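Local coordinates for protein metallophosphoesterase (Clostridium thermocellum, PDB 4J6O) that probably removes 2'- and 3'-phosphates from broken RNA ends as the manganese-binding phosphatase component of the bacterial Pnkp-Hen1 RNA repair system, at residues L61-L66 with L90-N95; V98-K103 with A135-L140; K150-H155 with A202-G207. All coordinates share one frame; numbering follows the deposited sequence. Where two conformers were deposited one is given.

Contact 1 of 3, residues L61-L66 with L90-N95; sequences LFLGDL and LCVPGN. With MN (manganese (II) ion), chain J.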
loop_
_atom_site.group_PDB
_atom_site.type_symbol
_atom_site.label_atom_id
_atom_site.label_comp_id
_atom_site.label_asym_id
_atom_site.label_seq_id
_atom_site.Cartn_x
_atom_site.Cartn_y
_atom_site.Cartn_z
ATOM N N LEU A 61 -4.790 5.217 -5.877
ATOM C CA LEU A 61 -3.837 4.104 -6.001
ATOM C C LEU A 61 -3.304 3.784 -4.620
ATOM O O LEU A 61 -2.662 4.630 -4.014
ATOM C CB LEU A 61 -2.666 4.510 -6.904
ATOM C CG LEU A 61 -3.034 4.945 -8.317
ATOM C CD1 LEU A 61 -1.730 5.308 -9.036
ATOM C CD2 LEU A 61 -3.781 3.865 -9.091
ATOM N N PHE A 62 -3.613 2.583 -4.107
ATOM C CA PHE A 62 -3.159 2.204 -2.759
ATOM C C PHE A 62 -1.849 1.490 -2.905
ATOM O O PHE A 62 -1.726 0.618 -3.770
ATOM C CB PHE A 62 -4.175 1.281 -2.080
ATOM C CG PHE A 62 -5.476 1.959 -1.675
ATOM C CD1 PHE A 62 -5.545 2.754 -0.537
ATOM C CD2 PHE A 62 -6.640 1.801 -2.440
ATOM C CE1 PHE A 62 -6.757 3.378 -0.171
ATOM C CE2 PHE A 62 -7.856 2.440 -2.064
ATOM C CZ PHE A 62 -7.904 3.222 -0.926
ATOM N N LEU A 63 -0.912 1.807 -2.003
ATOM C CA LEU A 63 0.450 1.247 -2.060
ATOM C C LEU A 63 0.571 -0.019 -1.231
ATOM O O LEU A 63 1.674 -0.622 -1.134
ATOM C CB LEU A 63 1.477 2.274 -1.656
ATOM C CG LEU A 63 1.559 3.496 -2.555
ATOM C CD1 LEU A 63 2.700 4.398 -2.052
ATOM C CD2 LEU A 63 1.857 3.042 -3.981
ATOM N N GLY A 64 -0.551 -0.453 -0.706
ATOM C CA GLY A 64 -0.631 -1.709 0.026
ATOM C C GLY A 64 -0.288 -1.569 1.497
ATOM O O GLY A 64 -0.249 -0.446 2.047
ATOM N N ASP A 65 -0.033 -2.686 2.150
ATOM C CA ASP A 65 0.103 -2.775 3.630
ATOM C C ASP A 65 -1.173 -2.214 4.264
ATOM O O ASP A 65 -1.162 -1.290 5.086
ATOM C CB ASP A 65 1.354 -2.080 4.137
ATOM C CG ASP A 65 2.540 -3.076 4.309
ATOM O OD1 ASP A 65 2.391 -4.203 3.820
ATOM O OD2 ASP A 65 3.579 -2.732 4.889
ATOM N N LEU A 66 -2.296 -2.776 3.814
ATOM C CA LEU A 66 -3.656 -2.455 4.342
ATOM C C LEU A 66 -3.888 -3.058 5.712
ATOM O O LEU A 66 -4.640 -2.492 6.523
ATOM C CB LEU A 66 -4.721 -3.026 3.367
ATOM C CG LEU A 66 -4.566 -2.650 1.914
ATOM C CD1 LEU A 66 -5.745 -3.342 1.168
ATOM C CD2 LEU A 66 -4.596 -1.135 1.708
ATOM N N LEU A 90 -6.975 1.318 -7.671
ATOM C CA LEU A 90 -6.151 0.139 -7.835
ATOM C C LEU A 90 -5.300 -0.035 -6.560
ATOM O O LEU A 90 -5.138 0.887 -5.778
ATOM C CB LEU A 90 -5.185 0.256 -9.016
ATOM C CG LEU A 90 -5.757 0.475 -10.437
ATOM C CD1 LEU A 90 -4.641 0.756 -11.413
ATOM C CD2 LEU A 90 -6.565 -0.713 -10.861
ATOM N N CYS A 91 -4.813 -1.248 -6.362
ATOM C CA CYS A 91 -4.006 -1.539 -5.174
ATOM C C CYS A 91 -2.848 -2.435 -5.581
ATOM O O CYS A 91 -3.002 -3.377 -6.419
ATOM C CB CYS A 91 -4.882 -2.273 -4.151
ATOM S SG CYS A 91 -4.124 -2.494 -2.492
ATOM N N VAL A 92 -1.675 -2.137 -5.035
ATOM C CA VAL A 92 -0.518 -3.019 -5.206
ATOM C C VAL A 92 -0.269 -3.588 -3.826
ATOM O O VAL A 92 -0.688 -3.056 -2.789
ATOM C CB VAL A 92 0.732 -2.281 -5.788
ATOM C CG1 VAL A 92 0.393 -1.769 -7.179
ATOM C CG2 VAL A 92 1.162 -1.109 -4.901
ATOM N N PRO A 93 0.352 -4.740 -3.791
ATOM C CA PRO A 93 0.469 -5.425 -2.522
ATOM C C PRO A 93 1.669 -4.987 -1.687
ATOM O O PRO A 93 2.736 -4.734 -2.199
ATOM C CB PRO A 93 0.644 -6.897 -2.973
ATOM C CG PRO A 93 1.470 -6.774 -4.222
ATOM C CD PRO A 93 0.823 -5.544 -4.927
ATOM N N GLY A 94 1.456 -4.947 -0.358
ATOM C CA GLY A 94 2.560 -4.794 0.571
ATOM C C GLY A 94 2.968 -6.165 1.118
ATOM O O GLY A 94 2.211 -7.161 0.986
ATOM N N ASN A 95 4.122 -6.208 1.781
ATOM C CA ASN A 95 4.610 -7.428 2.372
ATOM C C ASN A 95 3.620 -8.010 3.393
ATOM O O ASN A 95 3.461 -9.250 3.524
ATOM C CB ASN A 95 6.028 -7.196 2.976
ATOM C CG ASN A 95 6.147 -5.916 3.891
ATOM O OD1 ASN A 95 5.608 -4.785 3.641
ATOM N ND2 ASN A 95 6.913 -6.110 4.962
HETATM MN MN MN J . 4.091 -1.078 6.173
HETATM O O HOH W 1 4.778 0.756 7.395
#
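L61 and F62 run parallel to L90 and C91, and the pairing is fastened by two nearly straight backbone hydrogen bonds, F62 N to L90 O (2.8 Å) and V92 N to F62 O (3.0 Å), after which both chains leave the sheet as loops. L61 and L90 share one face of the sheet, where their side chains lie side by side and point the same way, L61 CD2 resting on L90 CB at 3.9 Å. On the face of F62 and C91, the thiol stands anti to its own backbone N (chi1 -171°), which sets SG 3.8 Å from F62 CB and within touch of L66 CD1. The F62 ring itself leads away to V80 and M83 of helix 73-86, the link of this beta-alpha-beta unit. G64 and G94 begin two signature loops of calcineurin-like phosphoesterases, GDxxDRG and GNHD. With phi 87°, G64 swings its CA to 3.1 Å from V92 O, a close passage of two loops made possible by the missing side chain; G94 likewise lets D65 OD1 come to 3.3 Å from its CA. One carboxylate, that of D97, ties these loops together by accepting hydrogen bonds from the backbone N of D65, L66 and G94. D65 divides its own carboxylate between two tasks: OD2 binds the manganese ion at 2.2 Å, while OD1 takes the N-H of H96, which limits rotation of the group. D19, H21 and a water, 2.3 Å from the metal through its O, are further ligands. N95 follows in the second loop, near D65; in relatives the equivalent aspartate bridges two metals and the asparagine binds the second.

Contact 2 of 3, residues V98-K103 with A135-L140; sequences VKLLRK and AFIDGL
V98 reaches the methyl CG2 of I137 only through its backbone N, a loose 4.4 Å approach at the start of the contact between helix 95-104 and the last turn of helix 127-138. The V98 side chain touches R171 and L175 of helix 168-176. Two residues on, L100 presents one branch: CD2 meets I137 CD1 at 4.1 Å, the two side chains crossing at about a right angle. Beyond it, L115, T118 and L119 of helix 115-122 pack against L100. L101 makes the largest contribution from its helix. Its CB lies 3.7 Å from I137 CG2, and the side chain, with CG anti to the backbone N (chi1 174°), extends across to the second helix and past that isoleucine. There CD2 touches I137 CG2 at 3.8 Å and settles on the backbone of the next residue, 3.6 Å from D138 CA. The aliphatic part of D138 continues this bed, and its carboxylate oxygen OD1 stands 3.7 Å from the same L101 CD2, on the solvent-exposed side. I137 thus uses two branches for two leucines, CG2 for L101 and CD1 for L100, while its neighbour F136 turns to another flank and packs on V80, M81 and V84 of helix 73-86. Apart from D138 OD1, which only touches a methyl, the groups that meet here are hydrocarbon or backbone, with no polar bond between them, so the pairing rests on shape and buried methyl groups rather than on directional bonds.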
loop_
_atom_site.group_PDB
_atom_site.type_symbol
_atom_site.label_atom_id
_atom_site.label_comp_id
_atom_site.label_asym_id
_atom_site.label_seq_id
_atom_site.Cartn_x
_atom_site.Cartn_y
_atom_site.Cartn_z
ATOM N N VAL A 98 0.586 -9.846 1.586
ATOM C CA VAL A 98 0.976 -11.149 0.994
ATOM C C VAL A 98 1.244 -12.165 2.088
ATOM O O VAL A 98 0.909 -13.356 1.957
ATOM C CB VAL A 98 2.199 -10.974 0.058
ATOM C CG1 VAL A 98 2.843 -12.321 -0.339
ATOM C CG2 VAL A 98 1.751 -10.218 -1.179
ATOM N N LYS A 99 1.863 -11.717 3.182
ATOM C CA LYS A 99 2.084 -12.657 4.285
ATOM C C LYS A 99 0.737 -13.084 4.874
ATOM O O LYS A 99 0.554 -14.242 5.256
ATOM C CB LYS A 99 2.941 -12.022 5.362
ATOM C CG LYS A 99 3.011 -12.833 6.656
ATOM C CD LYS A 99 4.218 -12.397 7.481
ATOM C CE LYS A 99 4.223 -13.072 8.834
ATOM N NZ LYS A 99 5.129 -12.364 9.776
ATOM N N LEU A 100 -0.224 -12.160 4.951
ATOM C CA LEU A 100 -1.536 -12.524 5.459
ATOM C C LEU A 100 -2.172 -13.544 4.555
ATOM O O LEU A 100 -2.799 -14.497 5.048
ATOM C CB LEU A 100 -2.470 -11.307 5.554
ATOM C CG LEU A 100 -3.948 -11.630 5.863
ATOM C CD1 LEU A 100 -4.175 -12.255 7.236
ATOM C CD2 LEU A 100 -4.807 -10.345 5.685
ATOM N N LEU A 101 -2.043 -13.328 3.240
ATOM C CA LEU A 101 -2.585 -14.306 2.266
ATOM C C LEU A 101 -1.990 -15.700 2.469
ATOM O O LEU A 101 -2.733 -16.705 2.476
ATOM C CB LEU A 101 -2.402 -13.825 0.822
ATOM C CG LEU A 101 -2.790 -14.829 -0.275
ATOM C CD1 LEU A 101 -4.210 -15.225 -0.121
ATOM C CD2 LEU A 101 -2.564 -14.246 -1.635
ATOM N N ARG A 102 -0.680 -15.773 2.705
ATOM C CA ARG A 102 -0.033 -17.079 2.948
ATOM C C ARG A 102 -0.590 -17.715 4.212
ATOM O O ARG A 102 -0.799 -18.913 4.246
ATOM C CB ARG A 102 1.474 -16.905 3.069
ATOM C CG ARG A 102 2.073 -16.589 1.735
ATOM C CD ARG A 102 3.517 -16.169 1.801
ATOM N NE ARG A 102 3.955 -15.821 0.454
ATOM C CZ ARG A 102 4.961 -15.006 0.177
ATOM N NH1 ARG A 102 5.644 -14.441 1.169
ATOM N NH2 ARG A 102 5.275 -14.757 -1.091
ATOM N N LYS A 103 -0.858 -16.912 5.241
ATOM C CA LYS A 103 -1.373 -17.452 6.499
ATOM C C LYS A 103 -2.814 -17.955 6.296
ATOM O O LYS A 103 -3.162 -19.067 6.687
ATOM C CB LYS A 103 -1.285 -16.383 7.605
ATOM C CG LYS A 103 -1.983 -16.729 8.919
ATOM C CD LYS A 103 -1.348 -17.952 9.607
ATOM C CE LYS A 103 -2.083 -18.274 10.888
ATOM N NZ LYS A 103 -1.473 -19.446 11.578
ATOM N N ALA A 135 -9.107 -13.836 -2.245
ATOM C CA ALA A 135 -9.202 -13.643 -3.682
ATOM C C ALA A 135 -8.674 -12.263 -4.055
ATOM O O ALA A 135 -7.971 -12.102 -5.046
ATOM C CB ALA A 135 -10.633 -13.805 -4.138
ATOM N N PHE A 136 -8.997 -11.273 -3.229
ATOM C CA PHE A 136 -8.530 -9.934 -3.471
ATOM C C PHE A 136 -7.011 -9.835 -3.419
ATOM O O PHE A 136 -6.403 -9.215 -4.281
ATOM C CB PHE A 136 -9.119 -8.973 -2.453
ATOM C CG PHE A 136 -8.551 -7.605 -2.535
ATOM C CD1 PHE A 136 -8.873 -6.796 -3.609
ATOM C CD2 PHE A 136 -7.767 -7.087 -1.507
ATOM C CE1 PHE A 136 -8.397 -5.510 -3.692
ATOM C CE2 PHE A 136 -7.279 -5.801 -1.590
ATOM C CZ PHE A 136 -7.579 -5.023 -2.681
ATOM N N ILE A 137 -6.393 -10.431 -2.410
ATOM C CA ILE A 137 -4.983 -10.240 -2.257
ATOM C C ILE A 137 -4.248 -11.028 -3.303
ATOM O O ILE A 137 -3.193 -10.627 -3.784
ATOM C CB ILE A 137 -4.520 -10.627 -0.843
ATOM C CG1 ILE A 137 -5.134 -9.661 0.177
ATOM C CG2 ILE A 137 -3.043 -10.555 -0.725
ATOM C CD1 ILE A 137 -4.738 -10.031 1.599
ATOM N N ASP A 138 -4.810 -12.195 -3.647
ATOM C CA ASP A 138 -4.194 -13.040 -4.641
ATOM C C ASP A 138 -4.175 -12.410 -6.022
ATOM O O ASP A 138 -3.334 -12.726 -6.844
ATOM C CB ASP A 138 -4.907 -14.391 -4.680
ATOM C CG ASP A 138 -4.136 -15.426 -5.479
ATOM O OD1 ASP A 138 -3.061 -15.829 -4.990
ATOM O OD2 ASP A 138 -4.595 -15.824 -6.581
ATOM N N GLY A 139 -5.094 -11.495 -6.287
ATOM C CA GLY A 139 -5.100 -10.894 -7.607
ATOM C C GLY A 139 -4.319 -9.602 -7.704
ATOM O O GLY A 139 -4.259 -8.984 -8.776
ATOM N N LEU A 140 -3.707 -9.167 -6.600
ATOM C CA LEU A 140 -2.930 -7.928 -6.666
ATOM C C LEU A 140 -1.650 -8.105 -7.501
ATOM O O LEU A 140 -0.909 -9.075 -7.341
ATOM C CB LEU A 140 -2.592 -7.408 -5.264
ATOM C CG LEU A 140 -3.798 -7.119 -4.374
ATOM C CD1 LEU A 140 -3.339 -6.703 -2.954
ATOM C CD2 LEU A 140 -4.714 -6.052 -4.961
#

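Contact 3 of 3, residues K150-H155 with A202-G207; sequences KLVVAH and ALVVYG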
loop_
_atom_site.group_PDB
_atom_site.type_symbol
_atom_site.label_atom_id
_atom_site.label_comp_id
_atom_site.label_asym_id
_atom_site.label_seq_id
_atom_site.Cartn_x
_atom_site.Cartn_y
_atom_site.Cartn_z
ATOM N N LYS A 150 4.926 7.434 -17.324
ATOM C CA LYS A 150 5.418 8.559 -16.567
ATOM C C LYS A 150 5.336 8.335 -15.052
ATOM O O LYS A 150 5.939 9.075 -14.261
ATOM C CB LYS A 150 4.599 9.819 -16.913
ATOM C CG LYS A 150 4.920 10.317 -18.286
ATOM C CD LYS A 150 3.841 11.315 -18.731
ATOM C CE LYS A 150 4.041 11.730 -20.204
ATOM N NZ LYS A 150 2.795 12.478 -20.721
ATOM N N LEU A 151 4.620 7.286 -14.645
ATOM C CA LEU A 151 4.403 7.054 -13.231
ATOM C C LEU A 151 4.505 5.572 -12.980
ATOM O O LEU A 151 3.942 4.789 -13.752
ATOM C CB LEU A 151 3.013 7.568 -12.853
ATOM C CG LEU A 151 2.467 7.245 -11.426
ATOM C CD1 LEU A 151 3.315 7.887 -10.332
ATOM C CD2 LEU A 151 0.924 7.567 -11.318
ATOM N N VAL A 152 5.196 5.198 -11.912
ATOM C CA VAL A 152 5.209 3.780 -11.449
ATOM C C VAL A 152 4.803 3.807 -9.987
ATOM O O VAL A 152 5.314 4.618 -9.217
ATOM C CB VAL A 152 6.607 3.204 -11.621
ATOM C CG1 VAL A 152 6.726 1.821 -10.947
ATOM C CG2 VAL A 152 6.961 3.042 -13.155
ATOM N N VAL A 153 3.942 2.878 -9.589
ATOM C CA VAL A 153 3.611 2.709 -8.163
ATOM C C VAL A 153 3.952 1.283 -7.781
ATOM O O VAL A 153 3.694 0.335 -8.529
ATOM C CB VAL A 153 2.140 3.037 -7.799
ATOM C CG1 VAL A 153 1.865 4.580 -7.937
ATOM C CG2 VAL A 153 1.115 2.198 -8.579
ATOM N N ALA A 154 4.536 1.144 -6.590
ATOM C CA ALA A 154 4.941 -0.153 -6.032
ATOM C C ALA A 154 5.107 0.028 -4.557
ATOM O O ALA A 154 5.369 1.166 -4.101
ATOM C CB ALA A 154 6.282 -0.631 -6.638
ATOM N N HIS A 155 4.945 -1.043 -3.786
ATOM C CA HIS A 155 5.065 -0.864 -2.323
ATOM C C HIS A 155 6.480 -0.486 -1.905
ATOM O O HIS A 155 6.672 0.569 -1.266
ATOM C CB HIS A 155 4.620 -2.133 -1.595
ATOM C CG HIS A 155 4.753 -2.028 -0.134
ATOM N ND1 HIS A 155 3.899 -1.246 0.623
ATOM C CD2 HIS A 155 5.656 -2.551 0.716
ATOM C CE1 HIS A 155 4.274 -1.305 1.891
ATOM N NE2 HIS A 155 5.333 -2.101 1.979
ATOM N N ALA A 202 10.346 7.343 -15.236
ATOM C CA ALA A 202 9.075 7.397 -14.496
ATOM C C ALA A 202 9.287 7.905 -13.093
ATOM O O ALA A 202 10.255 7.539 -12.419
ATOM C CB ALA A 202 8.450 6.071 -14.421
ATOM N N LEU A 203 8.370 8.743 -12.646
ATOM C CA LEU A 203 8.316 9.080 -11.242
ATOM C C LEU A 203 7.850 7.831 -10.483
ATOM O O LEU A 203 6.826 7.252 -10.851
ATOM C CB LEU A 203 7.273 10.167 -11.070
ATOM C CG LEU A 203 6.810 10.482 -9.646
ATOM C CD1 LEU A 203 7.940 11.073 -8.837
ATOM C CD2 LEU A 203 5.626 11.472 -9.701
ATOM N N VAL A 204 8.572 7.411 -9.428
ATOM C CA VAL A 204 8.146 6.231 -8.679
ATOM C C VAL A 204 7.630 6.688 -7.346
ATOM O O VAL A 204 8.370 7.273 -6.562
ATOM C CB VAL A 204 9.323 5.235 -8.413
ATOM C CG1 VAL A 204 8.810 3.970 -7.738
ATOM C CG2 VAL A 204 10.067 4.948 -9.734
ATOM N N VAL A 205 6.349 6.410 -7.088
ATOM C CA VAL A 205 5.755 6.739 -5.774
ATOM C C VAL A 205 5.595 5.394 -5.059
ATOM O O VAL A 205 5.002 4.455 -5.601
ATOM C CB VAL A 205 4.421 7.417 -5.973
ATOM C CG1 VAL A 205 3.815 7.819 -4.640
ATOM C CG2 VAL A 205 4.578 8.659 -6.883
ATOM N N TYR A 206 6.136 5.316 -3.852
ATOM C CA TYR A 206 6.196 4.056 -3.133
ATOM C C TYR A 206 6.084 4.294 -1.645
ATOM O O TYR A 206 5.968 5.455 -1.224
ATOM C CB TYR A 206 7.503 3.282 -3.525
ATOM C CG TYR A 206 8.779 3.925 -3.007
ATOM C CD1 TYR A 206 9.317 5.076 -3.594
ATOM C CD2 TYR A 206 9.461 3.326 -1.967
ATOM C CE1 TYR A 206 10.474 5.647 -3.092
ATOM C CE2 TYR A 206 10.622 3.875 -1.446
ATOM C CZ TYR A 206 11.107 5.052 -2.015
ATOM O OH TYR A 206 12.257 5.596 -1.528
ATOM N N GLY A 207 6.069 3.215 -0.851
ATOM C CA GLY A 207 5.844 3.351 0.586
ATOM C C GLY A 207 6.615 2.251 1.314
ATOM O O GLY A 207 5.993 1.287 1.814
#
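V152 bonds through both its N and its O to the neighbouring parallel strand: its N donates to L203 O at 2.8 Å, and its O receives V205 N at 3.0 Å, nearly along the C=O axis. K150 O extends the ladder to L203 N, A154 N adds a weak link to V205 O, and past the sheet G207 N closes on H155 O at 2.7 Å. The short strand segments diverge by 22°. V152 CG2, placed beside its own backbone N, leans back to A202 CB at 3.6 Å, whereas L151 sends CD1 diagonally across the opposite face to V205 CG2, 3.8 Å away. This L151, V153, L203 and V205 face is the interior of the two-sheet sandwich of the calcineurin-like fold: F14 and I16 of strand 14-17, with Y236 and Y238 of strand 232-238, pack against it from the other sheet. On the other edge of strand 151-154, toward the antiparallel strand 143-146, K150 and L151 both face L146, a classic beta bulge. Toward the active-site end, A154 O is buried without a polar partner, with Y206 CB only 3.1 Å from it. Y206 holds its ring so that H155 O lies at the edge, and W194 meets that ring edge-to-face. G207 O sits over one face of the H155 imidazole, displaced toward CE1, at 3.1 Å from that atom. The ring's rotation is restrained by L63 O of the metal-bearing loop, which accepts a hydrogen bond from ND1. NE2 is thereby turned toward the pocket beside D19 and D65, where it bonds a citrate probably taken from the crystallisation liquor.

Contact 1 lies almost at the centre of the chain and touches both others, while contacts 2 and 3 sit on different sides of it, 21 Å apart between centres and without mutual contact. Each is largely buried, yet contact 2 reaches solvent at D138 and buries about half the area of either strand pair. Contacts 1 and 3 belong to opposing sheets of the sandwich and share parallel backbone ladders whose ends open into active-site loops, contact 1 adding a metal ligand; contact 2 pairs two helices almost wholly through apolar groups. Helix 95-104 follows from the second strand loop of contact 1, and P93 packs on both V98 and L140, joining the metal-site loops to the helical layer.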